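Local atomic coordinates of abietadiene synthase, chloroplastic (Abies grandis, PDB entry 3S9V), a protein that is a largely helical, chloroplastic member of the terpene synthase family, with that family's metal-binding domain. Residues A[535-538]-A[539-542]; A[545-548]-A[549-552]. One frame throughout, in Å; residues are numbered along the deposited sequence.

Contact 1 (A[535-538]-A[539-542]); sequences VILD and DLYD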
loop_
_atom_site.group_PDB
_atom_site.type_symbol
_atom_site.label_atom_id
_atom_site.label_comp_id
_atom_site.label_asym_id
_atom_site.label_seq_id
_atom_site.Cartn_x
_atom_site.Cartn_y
_atom_site.Cartn_z
ATOM N N VAL A 535 -14.652 16.236 -24.528
ATOM C CA VAL A 535 -15.239 17.316 -23.735
ATOM C C VAL A 535 -15.865 18.356 -24.653
ATOM O O VAL A 535 -16.995 18.794 -24.427
ATOM C CB VAL A 535 -14.179 18.009 -22.846
ATOM C CG1 VAL A 535 -14.705 19.350 -22.335
ATOM C CG2 VAL A 535 -13.831 17.109 -21.677
ATOM N N ILE A 536 -15.122 18.740 -25.688
ATOM C CA ILE A 536 -15.569 19.723 -26.670
ATOM C C ILE A 536 -16.827 19.253 -27.405
ATOM O O ILE A 536 -17.804 20.000 -27.526
ATOM C CB ILE A 536 -14.449 20.004 -27.720
ATOM C CG1 ILE A 536 -13.280 20.747 -27.061
ATOM C CG2 ILE A 536 -14.996 20.815 -28.879
ATOM C CD1 ILE A 536 -12.083 20.920 -27.985
ATOM N N LEU A 537 -16.797 18.018 -27.901
ATOM C CA LEU A 537 -17.937 17.468 -28.623
ATOM C C LEU A 537 -19.111 17.229 -27.680
ATOM O O LEU A 537 -20.273 17.335 -28.078
ATOM C CB LEU A 537 -17.542 16.172 -29.337
ATOM C CG LEU A 537 -16.466 16.354 -30.416
ATOM C CD1 LEU A 537 -16.237 15.046 -31.160
ATOM C CD2 LEU A 537 -16.899 17.427 -31.388
ATOM N N ASP A 538 -18.806 16.921 -26.426
ATOM C CA ASP A 538 -19.852 16.698 -25.440
ATOM C C ASP A 538 -20.635 17.999 -25.280
ATOM O O ASP A 538 -21.867 17.987 -25.221
ATOM C CB ASP A 538 -19.248 16.305 -24.093
ATOM C CG ASP A 538 -20.288 15.825 -23.110
ATOM O OD1 ASP A 538 -19.950 15.649 -21.922
ATOM O OD2 ASP A 538 -21.446 15.616 -23.528
ATOM N N ASP A 539 -19.919 19.121 -25.203
ATOM C CA ASP A 539 -20.573 20.419 -25.060
ATOM C C ASP A 539 -21.316 20.769 -26.350
ATOM O O ASP A 539 -22.424 21.309 -26.316
ATOM C CB ASP A 539 -19.555 21.524 -24.740
ATOM C CG ASP A 539 -18.891 21.345 -23.379
ATOM O OD1 ASP A 539 -19.561 20.871 -22.432
ATOM O OD2 ASP A 539 -17.696 21.700 -23.249
ATOM N N LEU A 540 -20.701 20.454 -27.486
ATOM C CA LEU A 540 -21.308 20.731 -28.778
ATOM C C LEU A 540 -22.659 20.023 -28.907
ATOM O O LEU A 540 -23.673 20.664 -29.165
ATOM C CB LEU A 540 -20.383 20.277 -29.909
ATOM C CG LEU A 540 -20.826 20.743 -31.296
ATOM C CD1 LEU A 540 -20.727 22.276 -31.358
ATOM C CD2 LEU A 540 -19.959 20.105 -32.372
ATOM N N TYR A 541 -22.667 18.704 -28.726
ATOM C CA TYR A 541 -23.902 17.931 -28.827
ATOM C C TYR A 541 -24.894 18.255 -27.723
ATOM O O TYR A 541 -26.079 17.998 -27.865
ATOM C CB TYR A 541 -23.616 16.426 -28.810
ATOM C CG TYR A 541 -23.139 15.884 -30.133
ATOM C CD1 TYR A 541 -21.921 16.291 -30.680
ATOM C CD2 TYR A 541 -23.927 15.003 -30.869
ATOM C CE1 TYR A 541 -21.508 15.840 -31.933
ATOM C CE2 TYR A 541 -23.523 14.547 -32.124
ATOM C CZ TYR A 541 -22.316 14.974 -32.651
ATOM O OH TYR A 541 -21.936 14.565 -33.910
ATOM N N ASP A 542 -24.415 18.813 -26.621
ATOM C CA ASP A 542 -25.307 19.149 -25.517
ATOM C C ASP A 542 -25.616 20.644 -25.507
ATOM O O ASP A 542 -26.254 21.148 -24.584
ATOM C CB ASP A 542 -24.677 18.733 -24.181
ATOM C CG ASP A 542 -25.592 18.988 -22.998
ATOM O OD1 ASP A 542 -26.763 18.556 -23.051
ATOM O OD2 ASP A 542 -25.143 19.615 -22.014
#

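Contact 2 (A[545-548]-A[549-552]); sequences GSLD and DLKL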
loop_
_atom_site.group_PDB
_atom_site.type_symbol
_atom_site.label_atom_id
_atom_site.label_comp_id
_atom_site.label_asym_id
_atom_site.label_seq_id
_atom_site.Cartn_x
_atom_site.Cartn_y
_atom_site.Cartn_z
ATOM N N GLY A 545 -28.478 22.972 -29.420
ATOM C CA GLY A 545 -28.668 23.656 -30.684
ATOM C C GLY A 545 -29.660 22.864 -31.512
ATOM O O GLY A 545 -30.685 22.424 -30.988
ATOM N N SER A 546 -29.376 22.670 -32.796
ATOM C CA SER A 546 -30.288 21.905 -33.634
ATOM C C SER A 546 -29.704 20.529 -33.922
ATOM O O SER A 546 -28.492 20.384 -34.101
ATOM C CB SER A 546 -30.558 22.629 -34.953
ATOM O OG SER A 546 -29.604 22.282 -35.937
ATOM N N LEU A 547 -30.579 19.526 -33.953
ATOM C CA LEU A 547 -30.183 18.153 -34.232
ATOM C C LEU A 547 -29.758 18.019 -35.691
ATOM O O LEU A 547 -28.875 17.226 -36.025
ATOM C CB LEU A 547 -31.346 17.210 -33.945
ATOM C CG LEU A 547 -31.738 17.085 -32.473
ATOM C CD1 LEU A 547 -33.102 16.422 -32.350
ATOM C CD2 LEU A 547 -30.674 16.280 -31.739
ATOM N N ASP A 548 -30.393 18.801 -36.557
ATOM C CA ASP A 548 -30.072 18.773 -37.975
ATOM C C ASP A 548 -28.612 19.182 -38.170
ATOM O O ASP A 548 -27.910 18.622 -39.012
ATOM C CB ASP A 548 -31.004 19.721 -38.736
ATOM C CG ASP A 548 -32.430 19.187 -38.841
ATOM O OD1 ASP A 548 -33.381 20.002 -38.841
ATOM O OD2 ASP A 548 -32.598 17.951 -38.938
ATOM N N ASP A 549 -28.164 20.156 -37.380
ATOM C CA ASP A 549 -26.787 20.631 -37.449
ATOM C C ASP A 549 -25.809 19.561 -36.951
ATOM O O ASP A 549 -24.776 19.301 -37.586
ATOM C CB ASP A 549 -26.615 21.911 -36.619
ATOM C CG ASP A 549 -27.160 23.147 -37.321
ATOM O OD1 ASP A 549 -27.505 23.057 -38.521
ATOM O OD2 ASP A 549 -27.230 24.217 -36.674
ATOM N N LEU A 550 -26.135 18.953 -35.813
ATOM C CA LEU A 550 -25.295 17.909 -35.234
ATOM C C LEU A 550 -25.108 16.785 -36.243
ATOM O O LEU A 550 -24.041 16.165 -36.314
ATOM C CB LEU A 550 -25.933 17.349 -33.953
ATOM C CG LEU A 550 -26.043 18.325 -32.779
ATOM C CD1 LEU A 550 -26.647 17.617 -31.578
ATOM C CD2 LEU A 550 -24.669 18.864 -32.434
ATOM N N LYS A 551 -26.154 16.529 -37.023
ATOM C CA LYS A 551 -26.109 15.483 -38.029
ATOM C C LYS A 551 -25.026 15.738 -39.086
ATOM O O LYS A 551 -24.500 14.796 -39.685
ATOM C CB LYS A 551 -27.467 15.346 -38.705
ATOM C CG LYS A 551 -27.537 14.155 -39.629
ATOM C CD LYS A 551 -28.807 14.137 -40.450
ATOM C CE LYS A 551 -28.723 13.043 -41.501
ATOM N NZ LYS A 551 -27.486 13.183 -42.328
ATOM N N LEU A 552 -24.697 17.004 -39.320
ATOM C CA LEU A 552 -23.662 17.333 -40.289
ATOM C C LEU A 552 -22.321 16.883 -39.725
ATOM O O LEU A 552 -21.480 16.357 -40.454
ATOM C CB LEU A 552 -23.618 18.839 -40.556
ATOM C CG LEU A 552 -24.874 19.506 -41.119
ATOM C CD1 LEU A 552 -24.663 21.014 -41.129
ATOM C CD2 LEU A 552 -25.171 18.990 -42.521
#

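Contact 1 (A[535-538]-A[539-542])
D539 reaches back along V535, one turn earlier in the same helix, and the two side chains run alongside each other in the same direction. D539 N donates to V535 O at 3.0 Å, one of the i to i+4 bonds of the helix. With chi1 at -66°, D539 CG sits beside its own backbone N, which brings OD2 to 3.9 Å from V535 CG1. D539 OD2 also comes within 3.2 Å of V535 O, but both are acceptors and no bond links them; OD2 is satisfied by the hydroxyl of T500. The D538 carboxylate stands out from the helix on the face it shares with D542, OD2 to OD2 5.7 Å and not in contact. D538 O accepts a weak bond from D542 N, with an N-H...O angle of only 129°, consistent with D542 being the first residue to leave helical geometry.

L537 O, by contrast, accepts from Y541 N at 2.8 Å in a virtually straight bond of 178°. The same oxygen lies at the ring edge of Y541, 3.3 Å from CD1. L537 and L540 meet obliquely through their CD2 methyls, 4.2 Å apart. The sequence DDLYD, D538 to D542, matches the DDxxD motif, which in this family typically binds divalent metal; D542 OD2 lies close to E695 OE2.

Around this turn, L537 packs on C575 and F579 of helix 570-594, L540 on F553 of helix 547-559, and D538 and Y541 on Y613 and L610 of helix 599-621, while the Y541 hydroxyl bonds to T554.

Contact 2 (A[545-548]-A[549-552])
S546 O accepts from L550 N at 3.2 Å and L547 O from K551 N at 3.0 Å, the i to i+4 pattern of a helix starting at L547; a weak bond from D549 N also reaches S546 O. S546 stands at the N-cap. Its chi1 of 88° swings OG back over its own backbone, from where it takes the N-H of D549 at 2.9 Å (OG to N) with an N-H...O angle of 148°. The same hydroxyl sits over the flat face of the D549 carboxylate, in a close contact (S546 OG to D549 OD2 3.2 Å) that is not a hydrogen bond. L550 lays its CG 3.5 Å from S546 O, and its CD1 methyl meets CD2 of L547 at 4.2 Å. K551 touches with CB, 3.3 Å from D548 O, before its chain leads away from 545-548.

The two leucines also pack on A617 of helix 599-621. The hydroxyl thus caps an amide in the first turn, and the acidic side chains of D548 and D549 are placed where the positive end of the helix dipole would probably stabilise their negative charge.

Along the chain, contact 1 comes first, at the C-terminal end of helix 521-541, and contact 2 follows at the start of helix 547-559. Each spans one continuous stretch and closes helical turns, so they stand in series, without nesting or crossing. Between them the chain leaves one helix and enters the next, yet their centres are only 12 Å apart and they touch: L540 O lies 3.9 Å from L550 CD2, and Y541 OH is 3.6 Å from L550 O. The T554 hydroxyl, within helix 547-559, links the two by also bonding weakly to L550 O. Both contacts pack on helix 599-621, through L537 and Y541 in one and L547 and L550 in the other, so that it touches both helices.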